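Local structure of multi-copper Oxidase CueO (Ochrobactrum, 6EVG) at residues S47-E50 against G51-A54; H135-T138 against A139-A142; E188-I191 against M192-M195; F488-V492 against L493-D497. The protein oxidises lignin model compounds and lignosulfonate as a laccase-like multicopper oxidase, probably passing the electrons on to dioxygen. All blocks are in the same frame, centred on the assembly; numbering follows the deposited sequence.

Contact 1: S47-E50 against G51-A54; sequences SFEE and GSEA
Ser52 N donates to Glu49 O at 3.2 Å with an N-H...O angle of 156°, the bond that closes a type II beta turn from Glu49 to Ser52. The Ser52 hydroxyl swings back over the same turn: at chi1 51° it sits between its own backbone N and carbonyl carbon, which puts OG 3.5 Å from Glu49 CG. Nearer the strands, Ser47 OG lies 2.8 Å from Ser52 O, close enough for a hydrogen bond, though its proton could go elsewhere. Beyond it, Ala54 CB meets Phe48 CE2 at 4.1 Å, the methyl lying at the edge of the ring and near its plane. Two waters tie the loop together. One accepts from Phe48 N at 2.8 Å and is also bonded to Ser52 OG; the other donates to Glu49 OE2 at 2.6 Å and shares that same hydroxyl. Gly51 has phi 98°, where a CB would clash with Glu50 O. Further out, the Phe48 ring meets His46 and Tyr63 edge to face, and Glu53 OE1 is salt-bridged to Arg45. The whole is a beta hairpin connection, joining the antiparallel neighbours 36-46 and 54-59 in a sheet of the cupredoxin-like fold.

Contact 2: H135-T138 against A139-A142; sequences HGNT and ARQA
Arg140 NH2 donates to Asn137 OD1 at 3.0 Å with an N-H...O angle of 164°, the two side chains running alongside each other in the same direction. The oxygen lies in the guanidinium plane, but the amide is turned 74° against it, and the donor is tilted from the amide carbonyl plane. A bend at chi3 (54°) of Arg140 brings the group back beside the asparagine. This is the wetter side: one water donates to Asn137 OD1 at 2.9 Å and accepts from Arg140 NE, so OD1 takes two donors. Asn137 ND2 reaches back to His135 O at 3.3 Å, which is likely to limit rotation of the amide, and Arg140 NH1 forms a salt bridge with Glu86. The tight side is the helix itself. Ala142 N bonds to Thr138 O at 2.9 Å and Ala142 CB presses to 3.3 Å from that oxygen, whereas Gln141 N to Asn137 O, at 3.4 Å, is weak. On this side Thr138, Ala139 and Ala142 pack on Leu493 of helix 493-497. The arrangement is a helix N-terminus whose N-cap, Asn137, makes no capping bond with its side chain; Asp497, from that neighbouring helix, serves the first amides instead.

Contact 3: E188-I191 against M192-M195; sequences EPDI and MDLM
Asp193 and Asp190 hold each other reciprocally at the start of helix 191-196, each carboxylate accepting from the backbone N-H of the other. Followed outward, Asp193 begins with CB, which rests 3.8 Å from Pro189 CB and 3.4 Å from Asp190 O. From there CG stands anti to the carbonyl carbon (chi1 -62°), a torsion that turns the carboxylate back toward the residues before the helix. At the tip, OD2 accepts from Asp190 N at 2.9 Å in a nearly straight bond (168°), met on its anti side and somewhat out of the carboxylate plane. The other oxygen, OD1, has a water at 2.7 Å. In return Asp193 N donates to Asp190 OD1 at 3.0 Å, nearly along the C-O axis of that oxygen. The two side chains cross at about a right angle with their carboxylate planes only 10° apart. With an alanine here in place of the second aspartate, Asp190 N is likely to lose its acceptor and Arg179 its salt-bridge partner, and the segment before the helix would be freer to move. One turn apart on the helix, Ile191 CG1 and Met195 SD lie within 4.3 Å of each other, beside helix 341-348. The pair of aspartates is a capping box, and its cost is that Asp190 OD1 and Asp193 OD2 come within 3.2 Å; the amide donors, the helix N-terminus and the Arg179 salt bridge on OD2 are likely to offset the repulsion between the two carboxylates.

Contact 4: F488-V492 against L493-D497; sequences FHCHV and LEHED. With CU (copper (II) ion), chain B.
Glu496 N bonds to Val492 O at 3.1 Å as the chain turns from strand 488-490 into helix 493-497, the two axes approaching to 7.5 Å with their directions 126° apart. Cys490 and His495 face each other across this turn and share one copper ion, bound by Cys490 SG at 2.2 Å and by His495 ND1 at 2.0 Å. The sulfur, anti to its own backbone N at chi1 -179°, also accepts from Val492 N at 3.3 Å, so two groups fix its place. Val492 CG1 sits over the centre of the His495 ring in a CH-pi contact, 3.7 Å from the centroid and 10° off the normal, while Cys490 SG lies at the ring edge. His434 is the third protein ligand, and Met195 is the partner of the His495 nitrogen that does not bind the metal. This is a type 1 copper site of the cupredoxin fold, and the sequence His489-Cys490-His491 is the His-Cys-His signature by which multicopper oxidases connect such a site to their trinuclear centre. His489 ND1 donates to Cys490 O at 2.8 Å, from above the carbonyl plane and within the plane of its own ring. Were this histidine a leucine, Cys490 O would probably lose its side-chain donor, and a polar neighbour of the Glu496 carboxylate would be gone. Glu496 OE1 approaches His489 ND1 to 3.2 Å, but at an angle too poor for a bond. Glu496 OE2 bonds instead to Thr138 OG1, while His133 stacks on the His489 ring and His439 bonds to its NE2.

In the fold
Contact 4 is the hub, holding two of the three copper ligands, with the centres of contacts 2 and 3 about 10 Å and 13 Å from its own. Asp497 ties it to contact 2: OD2 lies 3.0 Å from Ala139 N, and OD1 3.0 Å from Thr138 N. Contact 3 meets it separately, through Met195 O, 2.9 Å from His495 NE2, so the capped helix 191-196 serves as a second shell to a copper ligand. Contacts 2 and 3 do not touch, their nearest atoms being about 7 Å apart. Contact 1 stands away from all three, its centre about 29 Å from that of contact 4, as a hairpin loop remote from the copper.

Contact 1: S47-E50 against G51-A54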
ATOM      1  N   SER A  47     -17.384  12.922  -5.407  1.00  9.25           N
ATOM      2  CA  SER A  47     -18.103  12.231  -6.464  1.00  9.58           C
ATOM      3  C   SER A  47     -17.227  11.140  -7.090  1.00  8.99           C
ATOM      4  O   SER A  47     -16.200  11.416  -7.719  1.00 11.01           O
ATOM      5  CB  SER A  47     -18.521  13.230  -7.520  1.00 11.05           C
ATOM      6  OG  SER A  47     -19.138  12.565  -8.618  1.00 13.63           O
ATOM      7  N   PHE A  48     -17.670   9.908  -6.936  1.00  9.29           N
ATOM      8  CA  PHE A  48     -17.059   8.790  -7.563  1.00 10.22           C
ATOM      9  C   PHE A  48     -17.559   8.559  -8.997  1.00 11.96           C
ATOM     10  O   PHE A  48     -16.924   7.902  -9.804  1.00 11.95           O
ATOM     11  CB  PHE A  48     -17.289   7.500  -6.755  1.00 10.68           C
ATOM     12  CG  PHE A  48     -16.734   7.547  -5.321  1.00  9.64           C
ATOM     13  CD1 PHE A  48     -15.449   7.169  -5.063  1.00  9.67           C
ATOM     14  CD2 PHE A  48     -17.498   8.020  -4.265  1.00 10.90           C
ATOM     15  CE1 PHE A  48     -14.915   7.248  -3.821  1.00  9.97           C
ATOM     16  CE2 PHE A  48     -16.975   8.099  -2.975  1.00 11.19           C
ATOM     17  CZ  PHE A  48     -15.671   7.701  -2.751  1.00 10.05           C
ATOM     18  N   GLU A  49     -18.766   9.034  -9.264  1.00 14.34           N
ATOM     19  CA  GLU A  49     -19.365   8.919 -10.580  1.00 17.75           C
ATOM     20  C   GLU A  49     -20.255  10.070 -10.803  1.00 13.92           C
ATOM     21  O   GLU A  49     -20.770  10.657  -9.848  1.00 14.77           O
ATOM     22  CB  GLU A  49     -19.907   7.576 -10.746  1.00 22.90           C
ATOM     23  CG  GLU A  49     -21.087   7.243 -10.024  1.00 25.98           C
ATOM     24  CD  GLU A  49     -21.763   5.969 -10.595  1.00 35.87           C
ATOM     25  OE1 GLU A  49     -21.178   5.141 -11.373  1.00 44.39           O
ATOM     26  OE2 GLU A  49     -22.920   5.818 -10.235  1.00 34.67           O
ATOM     27  N   GLU A  50     -20.456  10.417 -12.053  1.00 16.67           N
ATOM     28  CA  GLU A  50     -21.288  11.547 -12.435  1.00 18.14           C
ATOM     29  C   GLU A  50     -22.653  11.402 -11.885  1.00 18.30           C
ATOM     30  O   GLU A  50     -23.216  10.282 -11.955  1.00 20.46           O
ATOM     31  CB  GLU A  50     -21.375  11.640 -13.960  1.00 23.29           C
ATOM     32  CG  GLU A  50     -22.133  12.836 -14.542  1.00 29.64           C
ATOM     33  CD  GLU A  50     -21.689  13.086 -15.982  1.00 37.48           C
ATOM     34  OE1 GLU A  50     -22.103  12.281 -16.852  1.00 51.69           O
ATOM     35  OE2 GLU A  50     -20.891  14.028 -16.217  1.00 46.01           O
ATOM     36  N   GLY A  51     -23.084  12.457 -11.234  1.00 22.01           N
ATOM     37  CA  GLY A  51     -24.425  12.544 -10.696  1.00 25.46           C
ATOM     38  C   GLY A  51     -24.551  12.216  -9.248  1.00 24.76           C
ATOM     39  O   GLY A  51     -25.622  12.413  -8.737  1.00 41.56           O
ATOM     40  N   SER A  52     -23.505  11.773  -8.583  1.00 20.36           N
ATOM     41  CA  SER A  52     -23.654  11.388  -7.205  1.00 17.89           C
ATOM     42  C   SER A  52     -22.442  11.882  -6.414  1.00 14.05           C
ATOM     43  O   SER A  52     -21.431  12.272  -6.953  1.00 12.71           O
ATOM     44  CB  SER A  52     -23.745   9.897  -7.062  1.00 20.78           C
ATOM     45  OG  SER A  52     -22.726   9.229  -7.706  1.00 22.17           O
ATOM     46  N   GLU A  53     -22.616  11.842  -5.085  1.00 13.36           N
ATOM     47  CA  GLU A  53     -21.550  12.234  -4.170  1.00 12.45           C
ATOM     48  C   GLU A  53     -21.773  11.500  -2.841  1.00  9.96           C
ATOM     49  O   GLU A  53     -22.921  11.175  -2.494  1.00 10.48           O
ATOM     50  CB  GLU A  53     -21.786  13.708  -4.071  1.00 19.55           C
ATOM     51  CG  GLU A  53     -20.817  14.464  -3.374  1.00 20.18           C
ATOM     52  CD  GLU A  53     -21.288  15.941  -3.219  1.00 23.26           C
ATOM     53  OE1 GLU A  53     -22.110  16.300  -2.334  1.00 23.39           O
ATOM     54  OE2 GLU A  53     -20.879  16.725  -4.061  1.00 30.78           O
ATOM     55  N   ALA A  54     -20.682  11.298  -2.094  1.00  9.70           N
ATOM     56  CA  ALA A  54     -20.753  10.612  -0.807  1.00  9.50           C
ATOM     57  C   ALA A  54     -19.848  11.313   0.198  1.00  9.71           C
ATOM     58  O   ALA A  54     -18.864  11.972  -0.156  1.00 10.34           O
ATOM     59  CB  ALA A  54     -20.368   9.158  -0.906  1.00 10.47           C
TER
HETATM   60  O   HOH W   1     -20.352   9.299  -6.338  1.00 12.22           O
HETATM   61  O   HOH W   2     -24.074   7.993  -9.552  1.00 36.63           O

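Contact 2: H135-T138 against A139-A142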
ATOM      1  N   HIS A 135      -5.654   2.474  16.347  1.00 10.14           N
ATOM      2  CA  HIS A 135      -6.154   1.355  17.148  1.00 10.68           C
ATOM      3  C   HIS A 135      -7.661   1.283  17.006  1.00 11.06           C
ATOM      4  O   HIS A 135      -8.397   2.116  17.519  1.00 13.58           O
ATOM      5  CB  HIS A 135      -5.735   1.589  18.594  1.00 12.33           C
ATOM      6  CG  HIS A 135      -6.248   0.539  19.518  1.00 13.62           C
ATOM      7  ND1 HIS A 135      -6.427   0.777  20.867  1.00 18.50           N
ATOM      8  CD2 HIS A 135      -6.592  -0.745  19.304  1.00 14.05           C
ATOM      9  CE1 HIS A 135      -6.922  -0.318  21.419  1.00 20.36           C
ATOM     10  NE2 HIS A 135      -7.002  -1.267  20.510  1.00 17.29           N
ATOM     11  N   GLY A 136      -8.144   0.304  16.249  1.00 10.71           N
ATOM     12  CA  GLY A 136      -9.561   0.064  16.083  1.00 11.66           C
ATOM     13  C   GLY A 136     -10.328   0.909  15.093  1.00 11.46           C
ATOM     14  O   GLY A 136     -11.476   0.592  14.767  1.00 14.91           O
ATOM     15  N   ASN A 137      -9.705   1.954  14.547  1.00 11.82           N
ATOM     16  CA  ASN A 137     -10.327   2.972  13.700  1.00 13.38           C
ATOM     17  C   ASN A 137      -9.677   3.148  12.325  1.00 11.35           C
ATOM     18  O   ASN A 137      -9.988   4.096  11.611  1.00 13.06           O
ATOM     19  CB  ASN A 137     -10.364   4.363  14.435  1.00 15.05           C
ATOM     20  CG  ASN A 137     -11.345   4.387  15.499  1.00 17.99           C
ATOM     21  OD1 ASN A 137     -12.515   4.651  15.254  1.00 19.97           O
ATOM     22  ND2 ASN A 137     -10.937   4.033  16.701  1.00 22.76           N
ATOM     23  N   THR A 138      -8.752   2.259  12.009  1.00 10.72           N
ATOM     24  CA  THR A 138      -8.035   2.421  10.756  1.00 10.37           C
ATOM     25  C   THR A 138      -8.922   2.211   9.541  1.00  9.28           C
ATOM     26  O   THR A 138      -8.829   2.948   8.561  1.00  9.54           O
ATOM     27  CB  THR A 138      -6.860   1.430  10.710  1.00 11.38           C
ATOM     28  OG1 THR A 138      -5.974   1.638  11.784  1.00 15.14           O
ATOM     29  CG2 THR A 138      -6.025   1.529   9.385  1.00 13.92           C
ATOM     30  N   ALA A 139      -9.748   1.206   9.584  1.00  9.44           N
ATOM     31  CA  ALA A 139     -10.568   0.850   8.420  1.00  8.96           C
ATOM     32  C   ALA A 139     -11.494   1.966   7.999  1.00  8.99           C
ATOM     33  O   ALA A 139     -11.656   2.218   6.792  1.00  9.13           O
ATOM     34  CB  ALA A 139     -11.364  -0.411   8.679  1.00  9.69           C
ATOM     35  N   ARG A 140     -12.129   2.602   8.966  1.00  8.93           N
ATOM     36  CA  ARG A 140     -13.055   3.664   8.656  1.00  8.74           C
ATOM     37  C   ARG A 140     -12.345   4.868   8.064  1.00  8.39           C
ATOM     38  O   ARG A 140     -12.796   5.457   7.062  1.00  9.26           O
ATOM     39  CB  ARG A 140     -13.824   4.067   9.912  1.00  9.67           C
ATOM     40  CG  ARG A 140     -14.801   5.182   9.703  1.00 10.55           C
ATOM     41  CD  ARG A 140     -15.660   5.437  10.954  1.00 11.68           C
ATOM     42  NE  ARG A 140     -14.839   5.668  12.135  1.00 12.98           N
ATOM     43  CZ  ARG A 140     -14.138   6.803  12.371  1.00 12.11           C
ATOM     44  NH1 ARG A 140     -14.291   7.879  11.610  1.00 11.87           N
ATOM     45  NH2 ARG A 140     -13.350   6.874  13.391  1.00 14.64           N
ATOM     46  N   GLN A 141     -11.266   5.313   8.711  1.00  8.52           N
ATOM     47  CA  GLN A 141     -10.583   6.530   8.198  1.00  8.68           C
ATOM     48  C   GLN A 141      -9.964   6.271   6.836  1.00  8.26           C
ATOM     49  O   GLN A 141      -9.971   7.168   5.966  1.00  9.11           O
ATOM     50  CB  GLN A 141      -9.571   6.996   9.210  1.00  8.82           C
ATOM     51  CG  GLN A 141     -10.195   7.626  10.450  1.00 10.18           C
ATOM     52  CD  GLN A 141      -9.281   8.585  11.177  1.00  9.55           C
ATOM     53  OE1 GLN A 141      -8.203   8.937  10.690  1.00 11.38           O
ATOM     54  NE2 GLN A 141      -9.689   9.028  12.363  1.00 11.28           N
ATOM     55  N   ALA A 142      -9.393   5.091   6.643  1.00  8.21           N
ATOM     56  CA  ALA A 142      -8.864   4.746   5.295  1.00  8.37           C
ATOM     57  C   ALA A 142      -9.996   4.707   4.260  1.00  7.91           C
ATOM     58  O   ALA A 142      -9.876   5.319   3.185  1.00  8.51           O
ATOM     59  CB  ALA A 142      -8.139   3.424   5.345  1.00  9.91           C
TER
HETATM   60  O   HOH W   3     -12.393   1.415  11.599  1.00 12.91           O
HETATM   61  O   HOH W   4     -14.553   3.242  13.719  1.00 39.79           O

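Contact 3: E188-I191 against M192-M195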
ATOM      1  N   GLU A 188     -19.993   0.800   6.839  1.00 11.43           N
ATOM      2  CA  GLU A 188     -20.867   0.233   7.833  1.00 13.11           C
ATOM      3  C   GLU A 188     -20.663  -1.282   7.862  1.00 12.75           C
ATOM      4  O   GLU A 188     -21.527  -2.081   7.381  1.00 13.40           O
ATOM      5  CB  GLU A 188     -22.335   0.576   7.517  1.00 15.76           C
ATOM      6  CG  GLU A 188     -22.580   2.054   7.433  1.00 18.44           C
ATOM      7  CD  GLU A 188     -22.482   2.764   8.749  1.00 22.48           C
ATOM      8  OE1 GLU A 188     -22.844   2.157   9.762  1.00 30.21           O
ATOM      9  OE2 GLU A 188     -22.076   3.983   8.750  1.00 26.73           O
ATOM     10  N   PRO A 189     -19.528  -1.747   8.374  1.00 12.31           N
ATOM     11  CA  PRO A 189     -19.241  -3.179   8.278  1.00 11.85           C
ATOM     12  C   PRO A 189     -20.147  -3.993   9.213  1.00 12.86           C
ATOM     13  O   PRO A 189     -20.443  -3.596  10.308  1.00 15.80           O
ATOM     14  CB  PRO A 189     -17.807  -3.273   8.772  1.00 12.02           C
ATOM     15  CG  PRO A 189     -17.640  -2.079   9.684  1.00 12.87           C
ATOM     16  CD  PRO A 189     -18.429  -1.024   9.000  1.00 13.03           C
ATOM     17  N   ASP A 190     -20.543  -5.159   8.724  1.00 11.68           N
ATOM     18  CA  ASP A 190     -21.255  -6.123   9.530  1.00 11.52           C
ATOM     19  C   ASP A 190     -20.292  -7.215   9.963  1.00 11.49           C
ATOM     20  O   ASP A 190     -19.092  -7.161   9.748  1.00 11.84           O
ATOM     21  CB  ASP A 190     -22.472  -6.627   8.792  1.00 13.53           C
ATOM     22  CG  ASP A 190     -22.186  -7.424   7.568  1.00 14.10           C
ATOM     23  OD1 ASP A 190     -21.083  -8.023   7.415  1.00 14.90           O
ATOM     24  OD2 ASP A 190     -23.137  -7.493   6.712  1.00 18.68           O
ATOM     25  N   ILE A 191     -20.834  -8.215  10.699  1.00 12.58           N
ATOM     26  CA  ILE A 191     -19.943  -9.211  11.307  1.00 13.47           C
ATOM     27  C   ILE A 191     -19.193 -10.004  10.242  1.00 12.53           C
ATOM     28  O   ILE A 191     -18.001 -10.357  10.446  1.00 12.99           O
ATOM     29  CB  ILE A 191     -20.669 -10.125  12.301  1.00 16.13           C
ATOM     30  CG1 ILE A 191     -19.616 -10.921  13.181  1.00 19.44           C
ATOM     31  CG2 ILE A 191     -21.773 -10.962  11.688  1.00 17.57           C
ATOM     32  CD1 ILE A 191     -20.068 -11.384  14.560  1.00 22.81           C
ATOM     33  N   MET A 192     -19.824 -10.290   9.119  1.00 12.16           N
ATOM     34  CA  MET A 192     -19.126 -10.953   8.027  1.00 13.35           C
ATOM     35  C   MET A 192     -18.010 -10.104   7.457  1.00 11.86           C
ATOM     36  O   MET A 192     -16.971 -10.637   7.079  1.00 12.68           O
ATOM     37  CB  MET A 192     -20.114 -11.395   6.933  1.00 15.40           C
ATOM     38  CG  MET A 192     -20.893 -12.642   7.360  1.00 18.73           C
ATOM     39  SD  MET A 192     -19.921 -14.159   7.490  1.00 23.24           S
ATOM     40  CE  MET A 192     -19.764 -14.717   5.795  1.00 28.95           C
ATOM     41  N   ASP A 193     -18.215  -8.795   7.375  1.00 11.16           N
ATOM     42  CA  ASP A 193     -17.142  -7.862   6.924  1.00 10.98           C
ATOM     43  C   ASP A 193     -15.991  -7.867   7.891  1.00 10.54           C
ATOM     44  O   ASP A 193     -14.824  -7.821   7.477  1.00 11.66           O
ATOM     45  CB  ASP A 193     -17.664  -6.446   6.766  1.00 11.41           C
ATOM     46  CG  ASP A 193     -18.747  -6.311   5.734  1.00 12.11           C
ATOM     47  OD1 ASP A 193     -18.668  -6.965   4.649  1.00 14.14           O
ATOM     48  OD2 ASP A 193     -19.677  -5.491   5.958  1.00 13.09           O
ATOM     49  N   LEU A 194     -16.285  -7.910   9.183  1.00 10.47           N
ATOM     50  CA  LEU A 194     -15.171  -7.919  10.159  1.00 11.20           C
ATOM     51  C   LEU A 194     -14.406  -9.240  10.042  1.00 11.13           C
ATOM     52  O   LEU A 194     -13.176  -9.276  10.171  1.00 13.26           O
ATOM     53  CB  LEU A 194     -15.657  -7.709  11.590  1.00 11.55           C
ATOM     54  CG  LEU A 194     -16.248  -6.369  11.874  1.00 12.40           C
ATOM     55  CD1 LEU A 194     -16.719  -6.282  13.341  1.00 15.17           C
ATOM     56  CD2 LEU A 194     -15.297  -5.199  11.511  1.00 14.05           C
ATOM     57  N   MET A 195     -15.133 -10.361   9.827  1.00 11.45           N
ATOM     58  CA  MET A 195     -14.468 -11.667   9.744  1.00 12.67           C
ATOM     59  C   MET A 195     -13.703 -11.841   8.443  1.00 12.29           C
ATOM     60  O   MET A 195     -12.589 -12.414   8.444  1.00 13.53           O
ATOM     61  CB  MET A 195     -15.438 -12.784   9.924  1.00 14.67           C
ATOM     62  CG  MET A 195     -15.985 -12.863  11.352  1.00 16.53           C
ATOM     63  SD  MET A 195     -17.126 -14.168  11.706  1.00 24.35           S
ATOM     64  CE  MET A 195     -16.006 -15.532  11.575  1.00 33.13           C
TER
HETATM   65  O   HOH W   5     -21.082  -8.121   4.463  1.00 28.10           O

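Contact 4: F488-V492 against L493-D497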
ATOM      1  N   PHE A 488       3.579  -4.773  13.266  1.00  8.94           N
ATOM      2  CA  PHE A 488       3.371  -5.681  12.148  1.00  8.88           C
ATOM      3  C   PHE A 488       1.969  -6.203  12.236  1.00  8.61           C
ATOM      4  O   PHE A 488       1.442  -6.420  13.339  1.00  9.63           O
ATOM      5  CB  PHE A 488       4.461  -6.747  12.057  1.00  9.96           C
ATOM      6  CG  PHE A 488       4.576  -7.669  13.246  1.00  9.83           C
ATOM      7  CD1 PHE A 488       5.304  -7.289  14.346  1.00 11.19           C
ATOM      8  CD2 PHE A 488       4.068  -8.972  13.256  1.00 10.83           C
ATOM      9  CE1 PHE A 488       5.520  -8.170  15.440  1.00 11.98           C
ATOM     10  CE2 PHE A 488       4.263  -9.833  14.334  1.00 10.81           C
ATOM     11  CZ  PHE A 488       4.999  -9.425  15.424  1.00 11.49           C
ATOM     12  N   HIS A 489       1.332  -6.457  11.083  1.00  8.07           N
ATOM     13  CA  HIS A 489      -0.091  -6.715  11.098  1.00  8.05           C
ATOM     14  C   HIS A 489      -0.559  -7.237   9.750  1.00  8.33           C
ATOM     15  O   HIS A 489       0.132  -7.131   8.755  1.00  9.72           O
ATOM     16  CB  HIS A 489      -0.885  -5.434  11.500  1.00  8.87           C
ATOM     17  CG  HIS A 489      -0.609  -4.240  10.640  1.00  9.48           C
ATOM     18  ND1 HIS A 489      -1.382  -3.933   9.547  1.00  9.96           N
ATOM     19  CD2 HIS A 489       0.323  -3.267  10.716  1.00 10.67           C
ATOM     20  CE1 HIS A 489      -0.913  -2.810   8.999  1.00 10.40           C
ATOM     21  NE2 HIS A 489       0.152  -2.410   9.661  1.00 10.70           N
ATOM     22  N   CYS A 490      -1.818  -7.671   9.755  1.00  8.66           N
ATOM     23  CA  CYS A 490      -2.558  -7.900   8.523  1.00  8.88           C
ATOM     24  C   CYS A 490      -3.009  -6.550   8.002  1.00  8.63           C
ATOM     25  O   CYS A 490      -3.453  -5.687   8.758  1.00  9.78           O
ATOM     26  CB  CYS A 490      -3.729  -8.812   8.761  1.00 10.32           C
ATOM     27  SG  CYS A 490      -4.641  -9.144   7.240  1.00 10.19           S
ATOM     28  N   HIS A 491      -2.932  -6.376   6.673  1.00  8.13           N
ATOM     29  CA  HIS A 491      -3.385  -5.182   5.993  1.00  8.40           C
ATOM     30  C   HIS A 491      -4.827  -5.255   5.446  1.00  8.68           C
ATOM     31  O   HIS A 491      -5.242  -4.319   4.768  1.00  9.70           O
ATOM     32  CB  HIS A 491      -2.370  -4.713   4.914  1.00  9.16           C
ATOM     33  CG  HIS A 491      -2.185  -3.231   4.823  1.00  9.33           C
ATOM     34  ND1 HIS A 491      -3.107  -2.351   4.335  1.00 10.91           N
ATOM     35  CD2 HIS A 491      -1.133  -2.471   5.254  1.00 11.16           C
ATOM     36  CE1 HIS A 491      -2.614  -1.092   4.477  1.00 11.89           C
ATOM     37  NE2 HIS A 491      -1.410  -1.150   5.009  1.00 12.96           N
ATOM     38  N   VAL A 492      -5.575  -6.326   5.807  1.00  8.05           N
ATOM     39  CA  VAL A 492      -7.026  -6.267   5.738  1.00  8.55           C
ATOM     40  C   VAL A 492      -7.452  -5.431   6.935  1.00  8.68           C
ATOM     41  O   VAL A 492      -7.235  -5.822   8.060  1.00  9.35           O
ATOM     42  CB  VAL A 492      -7.662  -7.687   5.749  1.00  9.37           C
ATOM     43  CG1 VAL A 492      -9.155  -7.611   5.931  1.00  9.82           C
ATOM     44  CG2 VAL A 492      -7.339  -8.391   4.461  1.00 10.50           C
ATOM     45  N   LEU A 493      -7.974  -4.248   6.661  1.00  8.28           N
ATOM     46  CA  LEU A 493      -8.074  -3.261   7.739  1.00  8.69           C
ATOM     47  C   LEU A 493      -9.044  -3.703   8.822  1.00  9.06           C
ATOM     48  O   LEU A 493      -8.847  -3.372  10.020  1.00  9.90           O
ATOM     49  CB  LEU A 493      -8.444  -1.905   7.168  1.00 10.20           C
ATOM     50  CG  LEU A 493      -7.451  -1.360   6.141  1.00 10.00           C
ATOM     51  CD1 LEU A 493      -7.879   0.044   5.732  1.00 10.79           C
ATOM     52  CD2 LEU A 493      -6.038  -1.348   6.694  1.00 10.62           C
ATOM     53  N   GLU A 494     -10.095  -4.438   8.467  1.00  8.59           N
ATOM     54  CA  GLU A 494     -10.991  -5.003   9.472  1.00  8.98           C
ATOM     55  C   GLU A 494     -10.250  -5.944  10.423  1.00  9.56           C
ATOM     56  O   GLU A 494     -10.493  -5.938  11.651  1.00 10.53           O
ATOM     57  CB  GLU A 494     -12.138  -5.737   8.793  1.00  9.60           C
ATOM     58  CG  GLU A 494     -13.117  -4.824   8.106  1.00  9.65           C
ATOM     59  CD  GLU A 494     -12.572  -4.068   6.904  1.00  8.79           C
ATOM     60  OE1 GLU A 494     -11.893  -4.718   6.061  1.00  9.68           O
ATOM     61  OE2 GLU A 494     -12.866  -2.858   6.793  1.00  9.26           O
ATOM     62  N   HIS A 495      -9.332  -6.740   9.883  1.00  9.13           N
ATOM     63  CA  HIS A 495      -8.588  -7.735  10.694  1.00  9.54           C
ATOM     64  C   HIS A 495      -7.666  -6.983  11.649  1.00  9.37           C
ATOM     65  O   HIS A 495      -7.571  -7.343  12.828  1.00  9.85           O
ATOM     66  CB  HIS A 495      -7.802  -8.683   9.809  1.00 10.04           C
ATOM     67  CG  HIS A 495      -8.659  -9.604   9.032  1.00 10.31           C
ATOM     68  ND1 HIS A 495      -8.059 -10.450   8.113  1.00 12.14           N
ATOM     69  CD2 HIS A 495      -9.996  -9.839   9.040  1.00 11.15           C
ATOM     70  CE1 HIS A 495      -9.051 -11.193   7.631  1.00 12.01           C
ATOM     71  NE2 HIS A 495     -10.223 -10.829   8.147  1.00 12.82           N
ATOM     72  N   GLU A 496      -6.933  -5.993  11.142  1.00  9.63           N
ATOM     73  CA  GLU A 496      -6.080  -5.184  12.008  1.00 10.94           C
ATOM     74  C   GLU A 496      -6.927  -4.540  13.157  1.00  9.77           C
ATOM     75  O   GLU A 496      -6.521  -4.550  14.309  1.00 11.11           O
ATOM     76  CB  GLU A 496      -5.477  -4.091  11.114  1.00 15.24           C
ATOM     77  CG  GLU A 496      -4.558  -3.138  11.764  1.00 16.99           C
ATOM     78  CD  GLU A 496      -4.281  -1.960  10.817  1.00 19.63           C
ATOM     79  OE1 GLU A 496      -4.005  -2.139   9.654  1.00 19.69           O
ATOM     80  OE2 GLU A 496      -4.430  -0.961  11.309  1.00 19.76           O
ATOM     81  N   ASP A 497      -8.096  -3.991  12.808  1.00  9.55           N
ATOM     82  CA  ASP A 497      -8.932  -3.288  13.786  1.00 10.08           C
ATOM     83  C   ASP A 497      -9.477  -4.241  14.869  1.00 10.17           C
ATOM     84  O   ASP A 497      -9.693  -3.783  15.986  1.00 12.24           O
ATOM     85  CB  ASP A 497     -10.095  -2.560  13.133  1.00 10.50           C
ATOM     86  CG  ASP A 497      -9.748  -1.233  12.449  1.00 10.14           C
ATOM     87  OD1 ASP A 497      -8.672  -0.656  12.762  1.00 11.82           O
ATOM     88  OD2 ASP A 497     -10.611  -0.743  11.695  1.00 11.22           O
TER
HETATM   89 CU    CU B 601      -6.126 -10.654   7.641  1.00 12.62          CU